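PDB 5AX6: CofB from Escherichia coli, which serves as the minor pilin subunit of the CFA/III type IVb pilus and, as a homotrimer, probably takes part in pilus assembly. Local coordinates for residues Ala19-Phe24 against Val142-Thr147; Val25-Ile30 against Lys105-Cys110; Leu329-Ser334 against Thr339-Arg344. All coordinates share one frame; numbering follows the deposited sequence.

Interaction 1: residues Ala19-Phe24 against Val142-Thr147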
loop_
_atom_site.group_PDB
_atom_site.type_symbol
_atom_site.label_atom_id
_atom_site.label_comp_id
_atom_site.label_asym_id
_atom_site.label_seq_id
_atom_site.Cartn_x
_atom_site.Cartn_y
_atom_site.Cartn_z
ATOM N N ALA A 19 -1.040 30.852 -10.536
ATOM C CA ALA A 19 -0.734 29.701 -9.687
ATOM C C ALA A 19 0.762 29.416 -9.656
ATOM O O ALA A 19 1.318 29.042 -8.617
ATOM C CB ALA A 19 -1.493 28.453 -10.168
ATOM N N GLY A 20 1.415 29.575 -10.801
ATOM C CA GLY A 20 2.847 29.338 -10.880
ATOM C C GLY A 20 3.664 30.333 -10.082
ATOM O O GLY A 20 4.608 29.954 -9.377
ATOM N N ILE A 21 3.306 31.614 -10.174
ATOM C CA ILE A 21 4.016 32.628 -9.416
ATOM C C ILE A 21 3.801 32.359 -7.915
ATOM O O ILE A 21 4.720 32.429 -7.118
ATOM C CB ILE A 21 3.542 34.053 -9.768
ATOM C CG1 ILE A 21 3.910 34.419 -11.215
ATOM C CG2 ILE A 21 4.135 35.056 -8.811
ATOM C CD1 ILE A 21 5.406 34.546 -11.435
ATOM N N VAL A 22 2.576 32.030 -7.543
ATOM C CA VAL A 22 2.286 31.747 -6.134
ATOM C C VAL A 22 3.043 30.515 -5.639
ATOM O O VAL A 22 3.546 30.497 -4.509
ATOM C CB VAL A 22 0.778 31.579 -5.935
ATOM C CG1 VAL A 22 0.464 31.033 -4.541
ATOM C CG2 VAL A 22 0.081 32.941 -6.177
ATOM N N ASP A 23 3.167 29.505 -6.503
ATOM C CA ASP A 23 3.923 28.302 -6.157
ATOM C C ASP A 23 5.366 28.651 -5.833
ATOM O O ASP A 23 5.951 28.116 -4.896
ATOM C CB ASP A 23 3.893 27.272 -7.304
ATOM C CG ASP A 23 2.607 26.454 -7.352
ATOM O OD1 ASP A 23 1.813 26.462 -6.386
ATOM O OD2 ASP A 23 2.394 25.785 -8.385
ATOM N N PHE A 24 5.934 29.569 -6.614
ATOM C CA PHE A 24 7.313 30.007 -6.428
ATOM C C PHE A 24 7.477 30.750 -5.102
ATOM O O PHE A 24 8.417 30.489 -4.329
ATOM C CB PHE A 24 7.732 30.897 -7.600
ATOM C CG PHE A 24 9.160 31.386 -7.535
ATOM C CD1 PHE A 24 10.220 30.508 -7.704
ATOM C CD2 PHE A 24 9.433 32.732 -7.328
ATOM C CE1 PHE A 24 11.541 30.960 -7.646
ATOM C CE2 PHE A 24 10.743 33.194 -7.290
ATOM C CZ PHE A 24 11.794 32.311 -7.450
ATOM N N VAL A 142 -0.136 37.728 -2.228
ATOM C CA VAL A 142 0.300 38.105 -3.571
ATOM C C VAL A 142 -0.870 38.712 -4.319
ATOM O O VAL A 142 -1.893 38.061 -4.519
ATOM C CB VAL A 142 0.858 36.897 -4.375
ATOM C CG1 VAL A 142 1.402 37.367 -5.726
ATOM C CG2 VAL A 142 1.947 36.178 -3.586
ATOM N N ASP A 143 -0.719 39.970 -4.723
ATOM C CA ASP A 143 -1.761 40.665 -5.469
ATOM C C ASP A 143 -1.406 40.741 -6.947
ATOM O O ASP A 143 -0.282 41.084 -7.289
ATOM C CB ASP A 143 -1.960 42.090 -4.932
ATOM C CG ASP A 143 -2.590 42.125 -3.546
ATOM O OD1 ASP A 143 -3.226 41.124 -3.136
ATOM O OD2 ASP A 143 -2.462 43.178 -2.877
ATOM N N PHE A 144 -2.381 40.455 -7.803
ATOM C CA PHE A 144 -2.229 40.564 -9.248
ATOM C C PHE A 144 -3.190 41.625 -9.767
ATOM O O PHE A 144 -4.400 41.505 -9.579
ATOM C CB PHE A 144 -2.517 39.220 -9.933
ATOM C CG PHE A 144 -1.572 38.124 -9.540
ATOM C CD1 PHE A 144 -0.439 37.856 -10.303
ATOM C CD2 PHE A 144 -1.816 37.360 -8.407
ATOM C CE1 PHE A 144 0.448 36.844 -9.936
ATOM C CE2 PHE A 144 -0.955 36.345 -8.040
ATOM C CZ PHE A 144 0.184 36.082 -8.806
ATOM N N ILE A 145 -2.655 42.666 -10.390
ATOM C CA ILE A 145 -3.489 43.713 -10.970
ATOM C C ILE A 145 -3.681 43.373 -12.434
ATOM O O ILE A 145 -2.711 43.276 -13.188
ATOM C CB ILE A 145 -2.868 45.123 -10.816
ATOM C CG1 ILE A 145 -2.938 45.584 -9.354
ATOM C CG2 ILE A 145 -3.587 46.139 -11.697
ATOM C CD1 ILE A 145 -1.996 44.836 -8.435
ATOM N N LEU A 146 -4.932 43.141 -12.809
ATOM C CA LEU A 146 -5.277 42.785 -14.182
ATOM C C LEU A 146 -5.872 43.988 -14.883
ATOM O O LEU A 146 -6.843 44.562 -14.401
ATOM C CB LEU A 146 -6.271 41.625 -14.210
ATOM C CG LEU A 146 -5.704 40.209 -14.081
ATOM C CD1 LEU A 146 -4.696 40.153 -12.960
ATOM C CD2 LEU A 146 -6.839 39.213 -13.852
ATOM N N THR A 147 -5.281 44.373 -16.011
ATOM C CA THR A 147 -5.777 45.519 -16.755
ATOM C C THR A 147 -6.808 45.090 -17.803
ATOM O O THR A 147 -6.638 44.077 -18.492
ATOM C CB THR A 147 -4.626 46.284 -17.422
ATOM O OG1 THR A 147 -5.149 47.427 -18.106
ATOM C CG2 THR A 147 -3.875 45.387 -18.408
#

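Interaction 2: residues Val25-Ile30 against Lys105-Cys110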
loop_
_atom_site.group_PDB
_atom_site.type_symbol
_atom_site.label_atom_id
_atom_site.label_comp_id
_atom_site.label_asym_id
_atom_site.label_seq_id
_atom_site.Cartn_x
_atom_site.Cartn_y
_atom_site.Cartn_z
ATOM N N VAL A 25 6.563 31.683 -4.852
ATOM C CA VAL A 25 6.558 32.421 -3.592
ATOM C C VAL A 25 6.477 31.446 -2.410
ATOM O O VAL A 25 7.119 31.654 -1.370
ATOM C CB VAL A 25 5.383 33.422 -3.538
ATOM C CG1 VAL A 25 5.167 33.974 -2.118
ATOM C CG2 VAL A 25 5.630 34.571 -4.500
ATOM N N ALA A 26 5.691 30.385 -2.574
ATOM C CA ALA A 26 5.452 29.441 -1.470
ATOM C C ALA A 26 6.600 28.450 -1.228
ATOM O O ALA A 26 6.502 27.574 -0.357
ATOM C CB ALA A 26 4.166 28.685 -1.713
ATOM N N GLU A 27 7.685 28.564 -1.991
ATOM C CA GLU A 27 8.852 27.719 -1.729
ATOM C C GLU A 27 10.016 28.553 -1.219
ATOM O O GLU A 27 10.688 29.220 -1.996
ATOM C CB GLU A 27 9.268 26.942 -2.993
ATOM C CG GLU A 27 8.229 25.944 -3.447
ATOM C CD GLU A 27 8.591 25.224 -4.749
ATOM O OE1 GLU A 27 9.737 25.368 -5.230
ATOM O OE2 GLU A 27 7.716 24.513 -5.287
ATOM N N GLU A 28 10.266 28.522 0.088
ATOM C CA GLU A 28 11.403 29.256 0.615
ATOM C C GLU A 28 12.714 28.578 0.249
ATOM O O GLU A 28 13.724 29.247 0.017
ATOM C CB GLU A 28 11.301 29.414 2.130
ATOM C CG GLU A 28 12.491 30.138 2.713
ATOM C CD GLU A 28 12.141 30.900 3.976
ATOM O OE1 GLU A 28 10.946 30.931 4.339
ATOM O OE2 GLU A 28 13.062 31.468 4.597
ATOM N N GLN A 29 12.693 27.249 0.215
ATOM C CA GLN A 29 13.809 26.461 -0.283
ATOM C C GLN A 29 13.429 25.915 -1.656
ATOM O O GLN A 29 12.352 25.342 -1.816
ATOM C CB GLN A 29 14.148 25.315 0.677
ATOM C CG GLN A 29 14.608 25.777 2.062
ATOM C CD GLN A 29 15.934 26.533 2.033
ATOM O OE1 GLN A 29 15.980 27.751 2.245
ATOM N NE2 GLN A 29 17.017 25.814 1.786
ATOM N N ILE A 30 14.292 26.103 -2.649
ATOM C CA ILE A 30 13.963 25.641 -3.998
ATOM C C ILE A 30 15.036 24.730 -4.556
ATOM O O ILE A 30 16.189 24.794 -4.134
ATOM C CB ILE A 30 13.765 26.819 -4.988
ATOM C CG1 ILE A 30 15.016 27.691 -5.035
ATOM C CG2 ILE A 30 12.583 27.653 -4.573
ATOM C CD1 ILE A 30 14.954 28.778 -6.102
ATOM N N LYS A 105 12.242 22.790 -12.197
ATOM C CA LYS A 105 10.930 22.681 -12.820
ATOM C C LYS A 105 10.500 24.058 -13.304
ATOM O O LYS A 105 10.981 25.054 -12.785
ATOM C CB LYS A 105 9.917 22.152 -11.810
ATOM C CG LYS A 105 9.731 23.137 -10.635
ATOM C CD LYS A 105 8.751 22.632 -9.578
ATOM C CE LYS A 105 8.833 23.463 -8.288
ATOM N NZ LYS A 105 8.130 22.771 -7.162
ATOM N N ASP A 106 9.583 24.136 -14.262
ATOM C CA ASP A 106 9.034 25.437 -14.655
ATOM C C ASP A 106 7.851 25.831 -13.777
ATOM O O ASP A 106 6.845 25.133 -13.732
ATOM C CB ASP A 106 8.591 25.422 -16.117
ATOM C CG ASP A 106 9.739 25.150 -17.065
ATOM O OD1 ASP A 106 10.684 25.963 -17.092
ATOM O OD2 ASP A 106 9.693 24.125 -17.771
ATOM N N TYR A 107 7.960 26.956 -13.086
ATOM C CA TYR A 107 6.806 27.471 -12.353
ATOM C C TYR A 107 5.797 28.035 -13.332
ATOM O O TYR A 107 4.595 27.788 -13.229
ATOM C CB TYR A 107 7.246 28.537 -11.354
ATOM C CG TYR A 107 8.141 27.974 -10.285
ATOM C CD1 TYR A 107 7.607 27.403 -9.123
ATOM C CD2 TYR A 107 9.516 27.993 -10.437
ATOM C CE1 TYR A 107 8.437 26.876 -8.138
ATOM C CE2 TYR A 107 10.353 27.465 -9.465
ATOM C CZ TYR A 107 9.811 26.909 -8.323
ATOM O OH TYR A 107 10.659 26.396 -7.374
ATOM N N ILE A 108 6.308 28.813 -14.282
ATOM C CA ILE A 108 5.521 29.298 -15.401
ATOM C C ILE A 108 6.320 29.019 -16.672
ATOM O O ILE A 108 7.535 28.849 -16.612
ATOM C CB ILE A 108 5.211 30.804 -15.289
ATOM C CG1 ILE A 108 6.512 31.611 -15.273
ATOM C CG2 ILE A 108 4.387 31.086 -14.022
ATOM C CD1 ILE A 108 6.308 33.136 -15.162
ATOM N N PRO A 109 5.638 28.970 -17.818
ATOM C CA PRO A 109 6.330 28.661 -19.078
ATOM C C PRO A 109 7.380 29.706 -19.455
ATOM O O PRO A 109 7.219 30.886 -19.140
ATOM C CB PRO A 109 5.192 28.633 -20.114
ATOM C CG PRO A 109 3.982 29.202 -19.427
ATOM C CD PRO A 109 4.173 28.961 -17.960
ATOM N N CYS A 110 8.443 29.278 -20.128
ATOM C CA CYS A 110 9.437 30.202 -20.646
ATOM C C CYS A 110 8.786 31.308 -21.452
ATOM O O CYS A 110 9.071 32.495 -21.275
ATOM C CB CYS A 110 10.444 29.453 -21.525
ATOM S SG CYS A 110 11.421 28.266 -20.579
#

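Interaction 3: residues Leu329-Ser334 against Thr339-Arg344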
loop_
_atom_site.group_PDB
_atom_site.type_symbol
_atom_site.label_atom_id
_atom_site.label_comp_id
_atom_site.label_asym_id
_atom_site.label_seq_id
_atom_site.Cartn_x
_atom_site.Cartn_y
_atom_site.Cartn_z
ATOM N N LEU A 329 -6.823 -16.987 -9.002
ATOM C CA LEU A 329 -7.292 -17.264 -10.347
ATOM C C LEU A 329 -6.159 -17.023 -11.321
ATOM O O LEU A 329 -5.481 -16.002 -11.232
ATOM C CB LEU A 329 -8.477 -16.372 -10.712
ATOM C CG LEU A 329 -9.816 -16.792 -10.127
ATOM C CD1 LEU A 329 -10.912 -15.811 -10.579
ATOM C CD2 LEU A 329 -10.121 -18.220 -10.567
ATOM N N VAL A 330 -5.977 -17.942 -12.267
ATOM C CA VAL A 330 -4.996 -17.739 -13.334
ATOM C C VAL A 330 -5.699 -17.678 -14.671
ATOM O O VAL A 330 -6.531 -18.533 -14.969
ATOM C CB VAL A 330 -3.946 -18.861 -13.373
ATOM C CG1 VAL A 330 -2.842 -18.524 -14.388
ATOM C CG2 VAL A 330 -3.341 -19.062 -11.991
ATOM N N GLU A 331 -5.351 -16.678 -15.477
ATOM C CA GLU A 331 -5.948 -16.512 -16.801
ATOM C C GLU A 331 -4.960 -16.877 -17.900
ATOM O O GLU A 331 -3.786 -16.518 -17.830
ATOM C CB GLU A 331 -6.423 -15.071 -17.000
ATOM C CG GLU A 331 -7.116 -14.824 -18.341
ATOM C CD GLU A 331 -7.376 -13.350 -18.598
ATOM O OE1 GLU A 331 -6.414 -12.640 -18.960
ATOM O OE2 GLU A 331 -8.535 -12.910 -18.441
ATOM N N GLU A 332 -5.427 -17.595 -18.916
ATOM C CA GLU A 332 -4.579 -17.898 -20.069
ATOM C C GLU A 332 -5.445 -18.135 -21.292
ATOM O O GLU A 332 -6.624 -18.457 -21.168
ATOM C CB GLU A 332 -3.696 -19.134 -19.820
ATOM C CG GLU A 332 -4.476 -20.447 -19.875
ATOM C CD GLU A 332 -3.594 -21.701 -19.787
ATOM O OE1 GLU A 332 -2.355 -21.580 -19.617
ATOM O OE2 GLU A 332 -4.158 -22.814 -19.893
ATOM N N LYS A 333 -4.850 -17.981 -22.468
ATOM C CA LYS A 333 -5.506 -18.360 -23.711
ATOM C C LYS A 333 -5.828 -19.840 -23.672
ATOM O O LYS A 333 -5.018 -20.639 -23.198
ATOM C CB LYS A 333 -4.618 -18.069 -24.929
ATOM C CG LYS A 333 -4.261 -16.616 -25.136
ATOM C CD LYS A 333 -3.461 -16.426 -26.428
ATOM C CE LYS A 333 -4.321 -16.685 -27.663
ATOM N NZ LYS A 333 -4.101 -15.656 -28.726
ATOM N N SER A 334 -7.007 -20.204 -24.162
ATOM C CA SER A 334 -7.330 -21.605 -24.381
ATOM C C SER A 334 -6.288 -22.251 -25.297
ATOM O O SER A 334 -5.932 -21.692 -26.332
ATOM C CB SER A 334 -8.720 -21.748 -24.990
ATOM O OG SER A 334 -8.988 -23.102 -25.305
ATOM N N THR A 339 -9.215 -18.737 -29.081
ATOM C CA THR A 339 -8.347 -17.654 -28.652
ATOM C C THR A 339 -9.009 -16.992 -27.448
ATOM O O THR A 339 -8.527 -15.993 -26.919
ATOM C CB THR A 339 -8.098 -16.631 -29.768
ATOM O OG1 THR A 339 -7.080 -15.712 -29.350
ATOM C CG2 THR A 339 -9.379 -15.872 -30.098
ATOM N N LYS A 340 -10.127 -17.576 -27.027
ATOM C CA LYS A 340 -10.812 -17.157 -25.818
ATOM C C LYS A 340 -9.858 -17.290 -24.637
ATOM O O LYS A 340 -8.924 -18.097 -24.671
ATOM C CB LYS A 340 -12.074 -17.996 -25.588
ATOM C CG LYS A 340 -11.810 -19.344 -24.918
ATOM C CD LYS A 340 -12.989 -20.323 -25.059
ATOM C CE LYS A 340 -14.232 -19.864 -24.297
ATOM N NZ LYS A 340 -14.031 -19.818 -22.816
ATOM N N LYS A 341 -10.078 -16.486 -23.604
ATOM C CA LYS A 341 -9.299 -16.612 -22.384
ATOM C C LYS A 341 -10.065 -17.502 -21.422
ATOM O O LYS A 341 -11.293 -17.561 -21.471
ATOM C CB LYS A 341 -9.013 -15.240 -21.775
ATOM C CG LYS A 341 -8.140 -14.361 -22.671
ATOM C CD LYS A 341 -7.760 -13.036 -22.020
ATOM C CE LYS A 341 -8.852 -11.989 -22.174
ATOM N NZ LYS A 341 -8.266 -10.615 -22.279
ATOM N N GLU A 342 -9.337 -18.223 -20.576
ATOM C CA GLU A 342 -9.959 -19.113 -19.604
ATOM C C GLU A 342 -9.386 -18.845 -18.230
ATOM O O GLU A 342 -8.236 -18.428 -18.117
ATOM C CB GLU A 342 -9.730 -20.581 -19.972
ATOM C CG GLU A 342 -10.154 -20.954 -21.389
ATOM C CD GLU A 342 -11.630 -21.296 -21.511
ATOM O OE1 GLU A 342 -12.420 -20.949 -20.602
ATOM O OE2 GLU A 342 -12.003 -21.922 -22.530
ATOM N N LEU A 343 -10.169 -19.119 -17.188
ATOM C CA LEU A 343 -9.692 -18.965 -15.818
ATOM C C LEU A 343 -9.629 -20.310 -15.104
ATOM O O LEU A 343 -10.463 -21.184 -15.331
ATOM C CB LEU A 343 -10.597 -18.014 -15.033
ATOM C CG LEU A 343 -10.795 -16.627 -15.644
ATOM C CD1 LEU A 343 -11.726 -15.819 -14.752
ATOM C CD2 LEU A 343 -9.473 -15.914 -15.825
ATOM N N ARG A 344 -8.628 -20.484 -14.247
ATOM C CA ARG A 344 -8.555 -21.695 -13.426
ATOM C C ARG A 344 -8.044 -21.375 -12.032
ATOM O O ARG A 344 -7.399 -20.342 -11.820
ATOM C CB ARG A 344 -7.640 -22.738 -14.065
ATOM C CG ARG A 344 -6.173 -22.355 -14.023
ATOM C CD ARG A 344 -5.385 -23.198 -15.008
ATOM N NE ARG A 344 -3.955 -22.942 -14.953
ATOM C CZ ARG A 344 -3.331 -22.035 -15.687
ATOM N NH1 ARG A 344 -4.023 -21.256 -16.518
ATOM N NH2 ARG A 344 -2.016 -21.890 -15.572
HETATM O O HOH W 1 -6.723 -20.892 -17.242
#

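Interaction 1: residues Ala19-Phe24 against Val142-Thr147
I21 and V22 of the pilin helix meet F144, which projects from strand 139-148 toward the helix. The contact is small and wholly apolar, with 158 Å² buried in all. Its tighter part is the rim of the phenyl ring. Both helix residues touch the ring at its edge, near its plane, and neither lies over a face. I21 CB is 4.0 Å from F144 CZ, and its CG2 branch sits next to the same ring atom. The CG1 branch leads away from the strand. V22 CG2 comes to 4.0 Å from F144 CE2. With CG1 anti to the backbone N (chi1 170°), CG2 falls anti to the carbonyl carbon and meets the ring. The V22 side is looser beyond the ring: V22 CG2 stays 4.4 Å from V142 CB. D23, on the helix, is exposed to solvent and takes no part. The helix and strand segments run nearly antiparallel, at 154°, with their axes 10.1 Å apart. This is the layering of a type IV pilin head, a helix laid against an antiparallel sheet. F144 also touches I18 of the helix. Strand 139-148 lies between strands 121-130 and 220-227, which add I126 and I227 to the same apolar layer under helix 4-25.

Interaction 2: residues Val25-Ile30 against Lys105-Cys110
Y107 OH donates a short hydrogen bond to E27 OE1, 2.6 Å long. The hydroxyl meets this oxygen from above the carboxylate plane, 40° out of it. The carboxylate carbon lies at the edge of the tyrosine ring, in its plane, and the two flat groups are turned 63° apart. The second oxygen is held by a lysine. K105 NZ donates to the syn lone pair of E27 OE2, 2.6 Å away, in a salt bridge. With one donor on each oxygen, the carboxylate is fixed in its rotation. K105 starts with CG between its backbone N and carbonyl carbon (chi1 64°). The extended chain beyond CG carries the ammonium across to the carboxylate, which comes from the opposite direction. The I30 CG2 methyl packs 3.6 Å from the hydroxyl oxygen, Y107 OH. The cluster also faces a neighbouring subunit, where D238 brings a like charge close to E27 OE2. K105, and weakly R240 of that subunit through a long ion pair, probably offset it. The contact ties the turn after helix 4-25 to a loop that leads toward strand 121-130 and is pinned internally by the C92-C110 disulfide. I108 of the loop packs on I21 of the helix, and I30 lies in strand 29-34, which pairs with strand 37-42.

Interaction 3: residues Leu329-Ser334 against Thr339-Arg344
L329 lies in the first strand, 327-333, of a beta hairpin in the C-terminal domain, and its CD1 meets L343 CD1 at 4.3 Å. The partner strand, 341-353, runs antiparallel to it. L329 also joins a parallel beta ladder with a strand of a second subunit, so the sheet continues across the interface. V330 forms a hydrogen-bonded pair with R344, and V330 N reaches R344 O at 2.8 Å. The valine side chain covers one face of the R344 guanidinium, with V330 CB 3.9 Å above the plane, over its centre. A water at the guanidinium edge accepts from R344 NH1. R344 NH2 is hydrogen-bonded to I346 O of the second subunit.

E331 faces L343 in a non-hydrogen-bonded pair, and its CB packs 3.4 Å from L343 CD2. Its carboxylate crosses the K341 chain near CD, with E331 OE1 3.4 Å from K341 CD. E332 and E342 form the next hydrogen-bonded pair. The E332 carboxylate also makes a salt bridge to R344, with E332 OE1 3.5 Å from R344 NH1. That oxygen is well out of the guanidinium plane, so charge alone acts here. E342 OE1 is instead held by T488, just past strand 478-487. K333 bends at chi3 and chi4, which brings its NZ within 3.0 Å of T339 OG1. Last comes S334: its N donates to K340 O at 2.9 Å, with an N-H...O angle of 175°.

Interactions 1 and 2 belong to the pilin domain and share one body of packing; their centres lie 12 Å apart. F24, at the end of the helix segment of interaction 1, meets Y107 of interaction 2 edge-to-face, with F24 CD1 3.5 Å from Y107 CE2. I108 CG2 lies 3.9 Å from G20 CA. Helix 4-25 therefore serves the sheet on one side and the loop of residues 105-110 on another. Interaction 3 is remote, with its centre 56 Å from interaction 1 and 50 Å from interaction 2, on the opposite side of the chain's centre. Interactions 2 and 3 both touch the second subunit, so the trimer contacts are spread along the molecule.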